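Local coordinates for putative surface-anchored fimbrial subunit (Corynebacterium diphtheriae, PDB 3HR6), which forms the shaft of surface pili as the major pilin, built of tandem Ig-like modules stabilised by isopeptide and disulfide bonds, at residues E177-S180 with N181-F184. Residues are numbered along the deposited sequence; the frame is centred on the assembly and turned at random. Where two conformers were deposited one is given.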
ATOM      1  N   GLU A 177     -13.486 -11.607  -9.730  1.00 11.99           N
ATOM      2  CA  GLU A 177     -14.778 -12.235  -9.946  1.00 12.32           C
ATOM      3  C   GLU A 177     -15.230 -12.857  -8.615  1.00 12.48           C
ATOM      4  O   GLU A 177     -14.457 -13.598  -7.964  1.00 13.08           O
ATOM      5  CB  GLU A 177     -14.777 -13.278 -11.062  1.00 12.63           C
ATOM      6  CG  GLU A 177     -16.124 -13.911 -11.289  1.00 13.60           C
ATOM      7  CD  GLU A 177     -16.156 -14.895 -12.440  1.00 14.11           C
ATOM      8  OE1 GLU A 177     -15.116 -15.060 -13.094  1.00 13.62           O
ATOM      9  OE2 GLU A 177     -17.241 -15.460 -12.670  1.00 15.35           O
ATOM     10  N   ILE A 178     -16.450 -12.518  -8.214  1.00 12.33           N
ATOM     11  CA  ILE A 178     -17.022 -13.035  -6.966  1.00 12.31           C
ATOM     12  C   ILE A 178     -18.187 -14.004  -7.247  1.00 12.64           C
ATOM     13  O   ILE A 178     -18.731 -14.064  -8.351  1.00 11.14           O
ATOM     14  CB  ILE A 178     -17.435 -11.912  -6.004  1.00 12.27           C
ATOM     15  CG1 ILE A 178     -18.636 -11.133  -6.554  1.00 12.34           C
ATOM     16  CG2 ILE A 178     -16.199 -10.999  -5.657  1.00 13.56           C
ATOM     17  CD1 ILE A 178     -19.133 -10.016  -5.602  1.00 14.04           C
ATOM     18  N   ALA A 179     -18.540 -14.763  -6.220  1.00 12.89           N
ATOM     19  CA  ALA A 179     -19.595 -15.753  -6.281  1.00 14.24           C
ATOM     20  C   ALA A 179     -20.845 -15.171  -6.951  1.00 16.28           C
ATOM     21  O   ALA A 179     -21.274 -14.059  -6.626  1.00 15.43           O
ATOM     22  CB  ALA A 179     -19.917 -16.221  -4.877  1.00 15.19           C
ATOM     23  N   SER A 180     -21.430 -15.926  -7.893  1.00 17.65           N
ATOM     24  CA  SER A 180     -22.640 -15.502  -8.613  0.50 18.76           C
ATOM     25  C   SER A 180     -23.724 -15.013  -7.666  1.00 19.39           C
ATOM     26  O   SER A 180     -23.942 -15.612  -6.613  1.00 18.92           O
ATOM     27  CB  SER A 180     -23.208 -16.673  -9.416  0.50 18.83           C
ATOM     28  OG  SER A 180     -23.379 -17.800  -8.579  0.50 19.27           O
ATOM     29  N   ASN A 181     -24.400 -13.933  -8.055  1.00 20.45           N
ATOM     30  CA  ASN A 181     -25.488 -13.336  -7.276  1.00 22.21           C
ATOM     31  C   ASN A 181     -25.140 -12.847  -5.857  1.00 22.27           C
ATOM     32  O   ASN A 181     -26.062 -12.531  -5.089  1.00 23.84           O
ATOM     33  CB  ASN A 181     -26.679 -14.292  -7.250  1.00 22.81           C
ATOM     34  CG  ASN A 181     -27.044 -14.788  -8.639  1.00 23.94           C
ATOM     35  OD1 ASN A 181     -27.281 -15.982  -8.842  1.00 27.65           O
ATOM     36  ND2 ASN A 181     -27.070 -13.873  -9.607  1.00 22.76           N
ATOM     37  N   THR A 182     -23.844 -12.788  -5.520  1.00 21.09           N
ATOM     38  CA  THR A 182     -23.377 -12.060  -4.320  1.00 20.07           C
ATOM     39  C   THR A 182     -22.898 -10.682  -4.695  1.00 19.36           C
ATOM     40  O   THR A 182     -22.649 -10.390  -5.864  1.00 19.87           O
ATOM     41  CB  THR A 182     -22.267 -12.798  -3.508  1.00 19.84           C
ATOM     42  OG1 THR A 182     -21.048 -12.945  -4.271  1.00 19.89           O
ATOM     43  CG2 THR A 182     -22.771 -14.151  -3.055  1.00 21.56           C
ATOM     44  N   LYS A 183     -22.781  -9.816  -3.692  1.00 17.24           N
ATOM     45  CA  LYS A 183     -22.308  -8.451  -3.913  1.00 16.47           C
ATOM     46  C   LYS A 183     -21.102  -8.170  -3.056  1.00 15.05           C
ATOM     47  O   LYS A 183     -20.890  -8.802  -2.023  1.00 15.12           O
ATOM     48  CB  LYS A 183     -23.429  -7.445  -3.584  1.00 16.08           C
ATOM     49  CG  LYS A 183     -24.667  -7.645  -4.409  1.00 18.94           C
ATOM     50  CD  LYS A 183     -24.474  -6.988  -5.757  1.00 20.40           C
ATOM     51  CE  LYS A 183     -25.543  -7.395  -6.726  1.00 22.21           C
ATOM     52  NZ  LYS A 183     -25.605  -6.386  -7.818  1.00 25.20           N
ATOM     53  N   PHE A 184     -20.277  -7.228  -3.511  1.00 15.60           N
ATOM     54  CA  PHE A 184     -19.207  -6.746  -2.708  1.00 14.41           C
ATOM     55  C   PHE A 184     -19.795  -6.087  -1.464  1.00 14.96           C
ATOM     56  O   PHE A 184     -20.803  -5.403  -1.552  1.00 15.74           O
ATOM     57  CB  PHE A 184     -18.337  -5.748  -3.482  1.00 14.42           C
ATOM     58  CG  PHE A 184     -17.408  -6.395  -4.457  1.00 12.14           C
ATOM     59  CD1 PHE A 184     -16.205  -6.892  -4.030  1.00 12.15           C
ATOM     60  CD2 PHE A 184     -17.747  -6.500  -5.796  1.00 14.34           C
ATOM     61  CE1 PHE A 184     -15.326  -7.482  -4.925  1.00 10.90           C
ATOM     62  CE2 PHE A 184     -16.890  -7.101  -6.694  1.00 13.73           C
ATOM     63  CZ  PHE A 184     -15.675  -7.579  -6.262  1.00 12.05           C
TER
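Asn181 is the third residue of a type II beta turn in which Ala179 and Thr182 are joined by hydrogen bonds. It has positive backbone angles (phi 60°, psi 11°), and its exposed amide side chain projects from the bend. Thr182 closes the turn: its backbone N donates to Ala179 O at 3.1 Å. The hydroxyl of the same residue bonds to that oxygen as well, Thr182 OG1 lying 2.6 Å from Ala179 O, and the two donors arrive on one face of the carbonyl plane. OG1 sits between the backbone N and the carbonyl carbon of Thr182, where it can reach back across the turn; CG2 is left beside the methyl of Ala179, 4.0 Å from Ala179 CB. The turn lies in the loop between strands 166-174 and 187-192, within the Cna-B-like family region, and the loop packs against residues of the N-terminal pilin module, with Ala179 on Pro16 and Ile178 and Phe184 on Val112 of strand 111-112; Ala179 N donates a hydrogen bond to Gln142 OE1. The CA-CB bond of Lys183 points away from 177-180, and NZ is hydrogen-bonded to Gln242 O. Its backbone runs past Ile178, whose CD1 comes within 3.7 Å of Lys183 C. At Phe184 the apolar contact takes over. Ile178, extended at chi2 (178°), carries CD1 over one ring face in a CH-pi contact, 4.0 Å from the centroid and offset toward the rim, while its other branch, CG2, meets Phe184 CZ at 3.5 Å. Phe187 packs edge-to-face with the ring.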